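Local structure of anaerobically-induced outer membrane porin OprE (Pseudomonas aeruginosa, 4FRX) at residues F22-D27 with D135-P140; K154-V159 with G200-N205; K206-Q211 with L226-N231. The protein probably acts as a porin, a beta-barrel channel through which small solutes cross the outer membrane. All blocks are in the same frame, centred on the assembly; numbering follows the deposited sequence.

Contact 1 of 3, residues F22-D27 with D135-P140; sequences FYINTD and DGRLLP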
loop_
_atom_site.group_PDB
_atom_site.type_symbol
_atom_site.label_atom_id
_atom_site.label_comp_id
_atom_site.label_asym_id
_atom_site.label_seq_id
_atom_site.Cartn_x
_atom_site.Cartn_y
_atom_site.Cartn_z
ATOM N N PHE A 22 -9.651 12.093 -10.788
ATOM C CA PHE A 22 -8.664 12.341 -9.735
ATOM C C PHE A 22 -7.961 13.681 -9.873
ATOM O O PHE A 22 -7.268 13.944 -10.856
ATOM C CB PHE A 22 -7.612 11.218 -9.699
ATOM C CG PHE A 22 -6.609 11.361 -8.591
ATOM C CD1 PHE A 22 -6.883 10.857 -7.321
ATOM C CD2 PHE A 22 -5.398 12.003 -8.807
ATOM C CE1 PHE A 22 -5.963 11.001 -6.286
ATOM C CE2 PHE A 22 -4.478 12.155 -7.783
ATOM C CZ PHE A 22 -4.759 11.645 -6.515
ATOM N N TYR A 23 -8.138 14.520 -8.863
ATOM C CA TYR A 23 -7.509 15.817 -8.838
ATOM C C TYR A 23 -6.552 15.886 -7.644
ATOM O O TYR A 23 -6.909 15.487 -6.543
ATOM C CB TYR A 23 -8.584 16.892 -8.720
ATOM C CG TYR A 23 -8.008 18.261 -8.496
ATOM C CD1 TYR A 23 -7.551 19.027 -9.563
ATOM C CD2 TYR A 23 -7.908 18.789 -7.213
ATOM C CE1 TYR A 23 -7.015 20.284 -9.352
ATOM C CE2 TYR A 23 -7.377 20.036 -6.998
ATOM C CZ TYR A 23 -6.933 20.778 -8.066
ATOM O OH TYR A 23 -6.402 22.019 -7.824
ATOM N N ILE A 24 -5.339 16.377 -7.860
ATOM C CA ILE A 24 -4.434 16.598 -6.741
ATOM C C ILE A 24 -3.719 17.948 -6.817
ATOM O O ILE A 24 -3.271 18.375 -7.892
ATOM C CB ILE A 24 -3.412 15.426 -6.570
ATOM C CG1 ILE A 24 -2.535 15.637 -5.333
ATOM C CG2 ILE A 24 -2.525 15.277 -7.786
ATOM C CD1 ILE A 24 -1.674 14.427 -5.001
ATOM N N ASN A 25 -3.651 18.641 -5.682
ATOM C CA ASN A 25 -2.816 19.831 -5.608
ATOM C C ASN A 25 -1.901 19.782 -4.397
ATOM O O ASN A 25 -2.293 19.329 -3.327
ATOM C CB ASN A 25 -3.615 21.153 -5.724
ATOM C CG ASN A 25 -4.551 21.414 -4.545
ATOM O OD1 ASN A 25 -4.208 21.196 -3.384
ATOM N ND2 ASN A 25 -5.737 21.924 -4.849
ATOM N N THR A 26 -0.667 20.213 -4.594
ATOM C CA THR A 26 0.313 20.179 -3.527
ATOM C C THR A 26 0.959 21.549 -3.394
ATOM O O THR A 26 1.185 22.250 -4.381
ATOM C CB THR A 26 1.401 19.126 -3.801
ATOM O OG1 THR A 26 0.792 17.877 -4.135
ATOM C CG2 THR A 26 2.277 18.922 -2.576
ATOM N N ASP A 27 1.237 21.926 -2.158
ATOM C CA ASP A 27 1.929 23.166 -1.863
ATOM C C ASP A 27 3.165 22.791 -1.045
ATOM O O ASP A 27 3.039 22.195 0.026
ATOM C CB ASP A 27 1.001 24.073 -1.065
ATOM C CG ASP A 27 1.413 25.527 -1.118
ATOM O OD1 ASP A 27 2.614 25.815 -1.310
ATOM O OD2 ASP A 27 0.526 26.390 -0.966
ATOM N N ASP A 135 -2.212 2.719 -4.492
ATOM C CA ASP A 135 -3.244 3.220 -5.386
ATOM C C ASP A 135 -3.635 4.632 -4.945
ATOM O O ASP A 135 -4.821 4.959 -4.831
ATOM C CB ASP A 135 -4.454 2.293 -5.349
ATOM C CG ASP A 135 -5.422 2.546 -6.488
ATOM O OD1 ASP A 135 -5.051 3.245 -7.461
ATOM O OD2 ASP A 135 -6.558 2.038 -6.406
ATOM N N GLY A 136 -2.621 5.452 -4.685
ATOM C CA GLY A 136 -2.830 6.793 -4.171
ATOM C C GLY A 136 -3.012 7.874 -5.227
ATOM O O GLY A 136 -3.133 9.052 -4.883
ATOM N N ARG A 137 -3.016 7.495 -6.505
ATOM C CA ARG A 137 -3.167 8.497 -7.560
ATOM C C ARG A 137 -4.269 8.091 -8.527
ATOM O O ARG A 137 -5.368 7.761 -8.094
ATOM C CB ARG A 137 -1.839 8.773 -8.278
ATOM C CG ARG A 137 -0.730 9.374 -7.362
ATOM C CD ARG A 137 -1.103 10.760 -6.815
ATOM N NE ARG A 137 -0.012 11.345 -6.015
ATOM C CZ ARG A 137 0.134 11.188 -4.700
ATOM N NH1 ARG A 137 -0.732 10.458 -4.015
ATOM N NH2 ARG A 137 1.156 11.762 -4.067
ATOM N N LEU A 138 -3.977 8.099 -9.822
ATOM C CA LEU A 138 -5.029 7.856 -10.828
ATOM C C LEU A 138 -5.217 6.384 -11.168
ATOM O O LEU A 138 -6.353 5.886 -11.238
ATOM C CB LEU A 138 -4.729 8.649 -12.113
ATOM C CG LEU A 138 -5.796 8.644 -13.214
ATOM C CD1 LEU A 138 -7.102 9.232 -12.696
ATOM C CD2 LEU A 138 -5.313 9.418 -14.447
ATOM N N LEU A 139 -4.100 5.699 -11.399
ATOM C CA LEU A 139 -4.119 4.288 -11.759
ATOM C C LEU A 139 -3.241 3.541 -10.755
ATOM O O LEU A 139 -2.254 4.079 -10.275
ATOM C CB LEU A 139 -3.605 4.082 -13.195
ATOM C CG LEU A 139 -4.363 4.825 -14.319
ATOM C CD1 LEU A 139 -3.695 4.630 -15.674
ATOM C CD2 LEU A 139 -5.806 4.351 -14.383
ATOM N N PRO A 140 -3.620 2.309 -10.417
ATOM C CA PRO A 140 -2.904 1.550 -9.390
ATOM C C PRO A 140 -1.567 0.961 -9.831
ATOM O O PRO A 140 -1.309 0.731 -11.025
ATOM C CB PRO A 140 -3.876 0.412 -9.065
ATOM C CG PRO A 140 -4.665 0.235 -10.347
ATOM C CD PRO A 140 -4.844 1.622 -10.868
#
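The ring of F22 lies face-on against the backbone of R137. R137 CA sits 3.9 Å from the ring centroid and 20° off the ring normal, a CH-pi contact over the face, and R137 O approaches the same face nearer its rim, 3.5 Å from F22 CD1. Obliquely to the ring, G136 O comes 3.5 Å from F22 CZ. With CG anti to the backbone N (chi1 -177°), the F22 ring stands out from strand 17-28 over the loop, while F22 CB meets the end of the L138 side chain, 3.6 Å from L138 CD1.

The chain of R137 bends about its CB-CG bond and carries CD past the rim of the ring, 3.8 Å from F22 CZ. Its guanidinium then lies within 10° of parallel to the phenyl plane but well beyond the ring, so the two do not stack. Instead I24 CD1 presses on one guanidinium face, 3.6 Å from R137 NE. Two bonds fix the rotation of this group: NH1 donates almost straight to G136 O (2.9 Å from R137 NH1), where G136 O lies in the guanidinium plane whereas NH1 stands above the plane of that carbonyl, and NE donates to T89 OG1.

No hydrogen bond links the two segments; R20 ties the loop down from the same strand, through a salt bridge to D135 and a bond to R137 O. R427 lies close to R137, a grouping consistent with the arginine-lined pore of OprD-family channels, whose loops fold inward against the barrel wall, as the loop 135-140 does here.

Contact 2 of 3, residues K154-V159 with G200-N205; sequences KDFTLV and GDYKVN. With C8E ((hydroxyethyloxy)tri(ethyloxy)octane), chain C.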
loop_
_atom_site.group_PDB
_atom_site.type_symbol
_atom_site.label_atom_id
_atom_site.label_comp_id
_atom_site.label_asym_id
_atom_site.label_seq_id
_atom_site.Cartn_x
_atom_site.Cartn_y
_atom_site.Cartn_z
ATOM N N LYS A 154 -8.313 -25.418 6.979
ATOM C CA LYS A 154 -9.400 -24.780 7.731
ATOM C C LYS A 154 -8.945 -23.650 8.666
ATOM O O LYS A 154 -7.979 -23.800 9.402
ATOM C CB LYS A 154 -10.200 -25.824 8.527
ATOM C CG LYS A 154 -11.418 -25.244 9.258
ATOM C CD LYS A 154 -12.157 -26.294 10.070
ATOM N N ASP A 155 -9.669 -22.535 8.616
ATOM C CA ASP A 155 -9.378 -21.332 9.396
ATOM C C ASP A 155 -8.079 -20.586 9.022
ATOM O O ASP A 155 -7.766 -19.574 9.640
ATOM C CB ASP A 155 -9.419 -21.611 10.898
ATOM C CG ASP A 155 -10.798 -22.041 11.371
ATOM O OD1 ASP A 155 -11.798 -21.419 10.951
ATOM O OD2 ASP A 155 -10.873 -23.004 12.157
ATOM N N PHE A 156 -7.350 -21.069 8.017
ATOM C CA PHE A 156 -6.162 -20.368 7.530
ATOM C C PHE A 156 -6.428 -19.783 6.161
ATOM O O PHE A 156 -7.176 -20.357 5.379
ATOM C CB PHE A 156 -4.963 -21.313 7.386
ATOM C CG PHE A 156 -4.316 -21.699 8.691
ATOM C CD1 PHE A 156 -4.800 -22.765 9.431
ATOM C CD2 PHE A 156 -3.211 -21.002 9.164
ATOM C CE1 PHE A 156 -4.202 -23.127 10.626
ATOM C CE2 PHE A 156 -2.612 -21.356 10.358
ATOM C CZ PHE A 156 -3.108 -22.424 11.090
ATOM N N THR A 157 -5.782 -18.662 5.870
ATOM C CA THR A 157 -5.722 -18.124 4.514
ATOM C C THR A 157 -4.236 -17.994 4.199
ATOM O O THR A 157 -3.556 -17.151 4.770
ATOM C CB THR A 157 -6.405 -16.749 4.426
ATOM O OG1 THR A 157 -7.694 -16.823 5.048
ATOM C CG2 THR A 157 -6.579 -16.322 2.982
ATOM N N LEU A 158 -3.725 -18.849 3.323
ATOM C CA LEU A 158 -2.283 -18.942 3.122
ATOM C C LEU A 158 -1.856 -18.393 1.771
ATOM O O LEU A 158 -2.638 -18.393 0.815
ATOM C CB LEU A 158 -1.843 -20.396 3.233
ATOM C CG LEU A 158 -2.221 -21.077 4.549
ATOM C CD1 LEU A 158 -1.974 -22.575 4.433
ATOM C CD2 LEU A 158 -1.403 -20.472 5.692
ATOM N N VAL A 159 -0.621 -17.913 1.690
ATOM C CA VAL A 159 -0.127 -17.347 0.437
ATOM C C VAL A 159 1.385 -17.492 0.370
ATOM O O VAL A 159 2.071 -17.489 1.398
ATOM C CB VAL A 159 -0.582 -15.853 0.248
ATOM C CG1 VAL A 159 0.017 -14.956 1.318
ATOM C CG2 VAL A 159 -0.229 -15.320 -1.147
ATOM N N GLY A 200 0.371 -16.204 6.338
ATOM C CA GLY A 200 -1.026 -16.537 6.476
ATOM C C GLY A 200 -1.736 -15.755 7.551
ATOM O O GLY A 200 -1.100 -15.113 8.392
ATOM N N ASP A 201 -3.063 -15.803 7.491
ATOM C CA ASP A 201 -3.934 -15.291 8.533
ATOM C C ASP A 201 -4.602 -16.502 9.144
ATOM O O ASP A 201 -5.217 -17.284 8.428
ATOM C CB ASP A 201 -5.042 -14.419 7.945
ATOM C CG ASP A 201 -4.516 -13.265 7.127
ATOM O OD1 ASP A 201 -3.360 -12.846 7.332
ATOM O OD2 ASP A 201 -5.278 -12.766 6.279
ATOM N N TYR A 202 -4.495 -16.657 10.456
ATOM C CA TYR A 202 -5.225 -17.710 11.164
ATOM C C TYR A 202 -6.372 -17.104 11.957
ATOM O O TYR A 202 -6.157 -16.249 12.815
ATOM C CB TYR A 202 -4.311 -18.462 12.125
ATOM C CG TYR A 202 -5.034 -19.519 12.934
ATOM C CD1 TYR A 202 -5.681 -20.577 12.307
ATOM C CD2 TYR A 202 -5.068 -19.462 14.320
ATOM C CE1 TYR A 202 -6.342 -21.554 13.041
ATOM C CE2 TYR A 202 -5.732 -20.440 15.066
ATOM C CZ TYR A 202 -6.366 -21.480 14.417
ATOM O OH TYR A 202 -7.027 -22.452 15.140
ATOM N N LYS A 203 -7.589 -17.544 11.659
ATOM C CA LYS A 203 -8.770 -17.112 12.394
ATOM C C LYS A 203 -8.945 -18.016 13.597
ATOM O O LYS A 203 -9.326 -19.171 13.449
ATOM C CB LYS A 203 -10.015 -17.254 11.514
ATOM C CG LYS A 203 -11.188 -16.449 12.007
ATOM C CD LYS A 203 -10.809 -14.993 11.975
ATOM C CE LYS A 203 -11.866 -14.086 12.583
ATOM N NZ LYS A 203 -11.299 -13.249 13.685
ATOM N N VAL A 204 -8.675 -17.497 14.787
ATOM C CA VAL A 204 -8.774 -18.300 15.998
ATOM C C VAL A 204 -10.238 -18.538 16.347
ATOM O O VAL A 204 -10.637 -19.636 16.702
ATOM C CB VAL A 204 -8.102 -17.587 17.180
ATOM C CG1 VAL A 204 -8.237 -18.422 18.456
ATOM C CG2 VAL A 204 -6.631 -17.295 16.861
ATOM N N ASN A 205 -11.016 -17.471 16.270
ATOM C CA ASN A 205 -12.439 -17.490 16.536
ATOM C C ASN A 205 -13.013 -16.236 15.908
ATOM O O ASN A 205 -12.332 -15.557 15.137
ATOM C CB ASN A 205 -12.721 -17.518 18.042
ATOM C CG ASN A 205 -12.017 -16.401 18.801
ATOM O OD1 ASN A 205 -12.055 -15.241 18.406
ATOM N ND2 ASN A 205 -11.375 -16.756 19.909
HETATM C C1 C8E C . -7.401 -27.207 15.186
HETATM C C2 C8E C . -6.025 -27.163 14.532
HETATM C C3 C8E C . -5.726 -25.798 13.921
HETATM C C4 C8E C . -4.892 -24.944 14.867
HETATM C C5 C8E C . -3.445 -24.830 14.407
HETATM C C6 C8E C . -2.692 -23.855 15.302
HETATM C C7 C8E C . -1.965 -22.813 14.465
HETATM C C8 C8E C . -1.948 -21.464 15.167
HETATM O O9 C8E C . -0.865 -20.709 14.672
HETATM C C10 C8E C . -1.238 -19.758 13.697
HETATM C C11 C8E C . -0.076 -18.791 13.496
HETATM O O12 C8E C . -0.346 -17.944 12.402
HETATM C C13 C8E C . -0.270 -16.585 12.763
HETATM O O HOH W 1 -8.736 -24.518 13.883
HETATM O O HOH W 2 -8.149 -16.932 7.779
#
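Residues 156-159 and 200-203 run antiparallel, their axes 4.6 Å apart and at 176°, with T157 and D201 forming the hydrogen-bonded pair (T157 N to D201 O 3.0 Å, D201 N to T157 O 3.1 Å). K203 N adds a nearly linear bond to D155 O just before strand 156-167 begins.

F156 and Y202 share one face of the sheet as a non-hydrogen-bonded pair. Their rings meet obliquely, planes at 34° and centroids 4.6 Å apart, with Y202 CD1 over the F156 ring face, 3.4 Å from F156 CZ. Having CG anti to its backbone N (chi1 177°), the Y202 ring stands out from the sheet and leans along its strand toward D155, where its hydroxyl and D155 OD2 share water 1. The octane-based detergent of chain C runs past both rings, its C7 at the edge of F156 and its C8 over a face of Y202.

On the other face, T157 OG1 and D201 O hold water 2, while D201 OD1 turns to Y213 and Q211. The aromatic face thus meets detergent but ends in a tyrosine hydroxyl and a water at its rim, whereas T157 and D201 make the other face polar, consistent with a barrel wall near the membrane interface.

Contact 3 of 3, residues K206-Q211 with L226-N231; sequences KDLTLQ and LGLIHN. With C8E ((hydroxyethyloxy)tri(ethyloxy)octane), chain F; C8E ((hydroxyethyloxy)tri(ethyloxy)octane), chain C.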
loop_
_atom_site.group_PDB
_atom_site.type_symbol
_atom_site.label_atom_id
_atom_site.label_comp_id
_atom_site.label_asym_id
_atom_site.label_seq_id
_atom_site.Cartn_x
_atom_site.Cartn_y
_atom_site.Cartn_z
ATOM N N LYS A 206 -14.249 -15.923 16.260
ATOM C CA LYS A 206 -14.968 -14.769 15.732
ATOM C C LYS A 206 -14.259 -13.432 16.014
ATOM O O LYS A 206 -14.398 -12.473 15.262
ATOM C CB LYS A 206 -16.368 -14.744 16.361
ATOM C CG LYS A 206 -17.444 -14.113 15.510
ATOM C CD LYS A 206 -18.788 -14.175 16.220
ATOM N N ASP A 207 -13.498 -13.377 17.099
ATOM C CA ASP A 207 -12.990 -12.110 17.589
ATOM C C ASP A 207 -11.493 -11.911 17.389
ATOM O O ASP A 207 -11.005 -10.805 17.569
ATOM C CB ASP A 207 -13.310 -11.964 19.076
ATOM C CG ASP A 207 -14.795 -12.077 19.366
ATOM O OD1 ASP A 207 -15.595 -11.518 18.585
ATOM O OD2 ASP A 207 -15.158 -12.733 20.364
ATOM N N LEU A 208 -10.774 -12.970 17.029
ATOM C CA LEU A 208 -9.312 -12.932 17.049
ATOM C C LEU A 208 -8.698 -13.570 15.814
ATOM O O LEU A 208 -9.042 -14.694 15.449
ATOM C CB LEU A 208 -8.788 -13.646 18.299
ATOM C CG LEU A 208 -7.274 -13.667 18.542
ATOM C CD1 LEU A 208 -6.704 -12.250 18.651
ATOM C CD2 LEU A 208 -6.954 -14.466 19.791
ATOM N N THR A 209 -7.778 -12.840 15.186
ATOM C CA THR A 209 -7.005 -13.319 14.053
ATOM C C THR A 209 -5.528 -13.105 14.341
ATOM O O THR A 209 -5.149 -12.075 14.879
ATOM C CB THR A 209 -7.377 -12.543 12.771
ATOM O OG1 THR A 209 -8.712 -12.884 12.387
ATOM C CG2 THR A 209 -6.410 -12.871 11.608
ATOM N N LEU A 210 -4.707 -14.083 13.987
ATOM C CA LEU A 210 -3.254 -13.963 14.094
ATOM C C LEU A 210 -2.660 -13.975 12.681
ATOM O O LEU A 210 -3.248 -14.526 11.756
ATOM C CB LEU A 210 -2.701 -15.149 14.857
ATOM C CG LEU A 210 -3.383 -15.418 16.201
ATOM C CD1 LEU A 210 -2.746 -16.657 16.811
ATOM C CD2 LEU A 210 -3.236 -14.203 17.121
ATOM N N GLN A 211 -1.475 -13.408 12.527
ATOM C CA GLN A 211 -0.843 -13.349 11.224
ATOM C C GLN A 211 0.650 -13.557 11.378
ATOM O O GLN A 211 1.242 -13.116 12.357
ATOM C CB GLN A 211 -1.036 -11.970 10.634
ATOM C CG GLN A 211 -2.441 -11.625 10.179
ATOM C CD GLN A 211 -2.487 -10.219 9.629
ATOM O OE1 GLN A 211 -2.146 -9.263 10.330
ATOM N NE2 GLN A 211 -2.871 -10.083 8.362
ATOM N N LEU A 226 4.747 -10.334 12.569
ATOM C CA LEU A 226 3.684 -10.956 13.354
ATOM C C LEU A 226 2.593 -9.913 13.562
ATOM O O LEU A 226 2.890 -8.721 13.694
ATOM C CB LEU A 226 4.212 -11.440 14.712
ATOM C CG LEU A 226 5.207 -12.600 14.654
ATOM C CD1 LEU A 226 5.935 -12.756 15.996
ATOM C CD2 LEU A 226 4.525 -13.899 14.239
ATOM N N GLY A 227 1.336 -10.355 13.583
ATOM C CA GLY A 227 0.218 -9.448 13.749
ATOM C C GLY A 227 -0.906 -10.063 14.576
ATOM O O GLY A 227 -1.066 -11.276 14.635
ATOM N N LEU A 228 -1.703 -9.213 15.204
ATOM C CA LEU A 228 -2.869 -9.686 15.925
ATOM C C LEU A 228 -3.940 -8.644 15.734
ATOM O O LEU A 228 -3.658 -7.455 15.799
ATOM C CB LEU A 228 -2.526 -9.865 17.410
ATOM C CG LEU A 228 -3.595 -10.117 18.478
ATOM C CD1 LEU A 228 -2.959 -10.869 19.635
ATOM C CD2 LEU A 228 -4.229 -8.832 18.991
ATOM N N ILE A 229 -5.169 -9.090 15.494
ATOM C CA ILE A 229 -6.302 -8.196 15.475
ATOM C C ILE A 229 -7.357 -8.812 16.378
ATOM O O ILE A 229 -7.740 -9.967 16.191
ATOM C CB ILE A 229 -6.892 -8.049 14.072
ATOM C CG1 ILE A 229 -5.824 -7.558 13.089
ATOM C CG2 ILE A 229 -8.079 -7.077 14.102
ATOM C CD1 ILE A 229 -5.609 -6.069 13.129
ATOM N N HIS A 230 -7.804 -8.051 17.369
ATOM C CA HIS A 230 -8.803 -8.556 18.306
ATOM C C HIS A 230 -9.977 -7.599 18.439
ATOM O O HIS A 230 -9.792 -6.389 18.576
ATOM C CB HIS A 230 -8.178 -8.794 19.678
ATOM C CG HIS A 230 -9.151 -9.309 20.691
ATOM N ND1 HIS A 230 -9.825 -8.481 21.563
ATOM C CD2 HIS A 230 -9.595 -10.564 20.945
ATOM C CE1 HIS A 230 -10.630 -9.206 22.320
ATOM N NE2 HIS A 230 -10.513 -10.469 21.963
ATOM N N ASN A 231 -11.186 -8.141 18.394
ATOM C CA ASN A 231 -12.379 -7.324 18.547
ATOM C C ASN A 231 -13.117 -7.696 19.827
ATOM O O ASN A 231 -13.407 -8.860 20.061
ATOM C CB ASN A 231 -13.275 -7.420 17.315
ATOM C CG ASN A 231 -12.790 -6.526 16.168
ATOM O OD1 ASN A 231 -12.798 -5.305 16.282
ATOM N ND2 ASN A 231 -12.375 -7.134 15.065
HETATM C C3 C8E F . 1.294 -15.188 16.428
HETATM C C4 C8E F . 0.792 -14.064 17.338
HETATM C C5 C8E F . 1.193 -12.685 16.823
HETATM C C6 C8E F . 1.764 -11.781 17.910
HETATM C C7 C8E F . 1.036 -10.442 18.004
HETATM C C8 C8E F . 1.767 -9.310 17.282
HETATM O O9 C8E F . 2.486 -8.511 18.202
HETATM O O18 C8E F . 9.652 -9.293 23.337
HETATM C C19 C8E F . 10.615 -8.959 24.307
HETATM C C20 C8E F . 10.776 -7.473 24.113
HETATM O O21 C8E F . 10.418 -6.855 25.318
HETATM C C1 C8E C . -7.401 -27.207 15.186
HETATM C C2 C8E C . -6.025 -27.163 14.532
HETATM C C3 C8E C . -5.726 -25.798 13.921
HETATM C C4 C8E C . -4.892 -24.944 14.867
HETATM C C5 C8E C . -3.445 -24.830 14.407
HETATM C C6 C8E C . -2.692 -23.855 15.302
HETATM C C7 C8E C . -1.965 -22.813 14.465
HETATM C C8 C8E C . -1.948 -21.464 15.167
HETATM O O9 C8E C . -0.865 -20.709 14.672
HETATM C C10 C8E C . -1.238 -19.758 13.697
HETATM C C11 C8E C . -0.076 -18.791 13.496
HETATM O O12 C8E C . -0.346 -17.944 12.402
HETATM C C13 C8E C . -0.270 -16.585 12.763
HETATM O O HOH W 3 -13.817 -10.935 22.400
#
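Q211 and G227 form a hydrogen-bonded pair whose two bonds are both skewed. Q211 N lies 3.0 Å from G227 O and G227 N 3.0 Å from Q211 O, yet each donor stands clear of the acceptor's carbonyl plane, by 37° and 36°. In the next hydrogen-bonded pair, T209 N to I229 O and I229 N to T209 O, both donors lie in plane. Q211 OE1 swings over the bare side of the glycine, 4.2 Å from G227 CA, while Q211 NE2 is held by D201.

Leucines fill the opposite face. L210 and L228 lie side by side and point the same way, whereas L208 crosses L228 at a slant, with L208 CD1 3.8 Å from L228 CG. That methyl also comes to the edge of the H230 ring. H230 takes CG anti to its backbone N (chi1 180°), which brings the imidazole beside D207 O; this oxygen meets it obliquely, nearest at H230 CD2. Detergent covers part of this leucine face: C7 of the chain F molecule is 3.7 Å from L228 CB, and C13 of the chain C molecule 3.5 Å from L210 CB.

Just before strand 208-217 begins, D207 O accepts from N231 N at 2.8 Å, and D207 CB packs against N231 O. The pair belongs to the hairpin of strands 208-217 and 221-234, flanked by strand 195-203, where Y202 bonds L210, and by strand 237-250, which pairs with L226, L228 and H230 and touches I229 and N231.

Following the chain, the three contacts come in series, none nested or crossing. Contact 1 closes the longest excursion, 107 residues, bringing the loop before strand 142-150 back to strand 17-28, which itself pairs with strand 423-434 where the barrel closes. Contact 2 then closes a 40-residue excursion by pairing strand 156-167 with strand 195-203. Contact 3 closes the short hairpin of strands 208-217 and 221-234. Contacts 2 and 3 adjoin, centres 10 Å apart: strands 195-203 and 208-217 are neighbours, and both contacts touch the chain C detergent. Contact 1 lies on the opposite side of the chain's centre from the other two, its centre about 34 Å from that of contact 2.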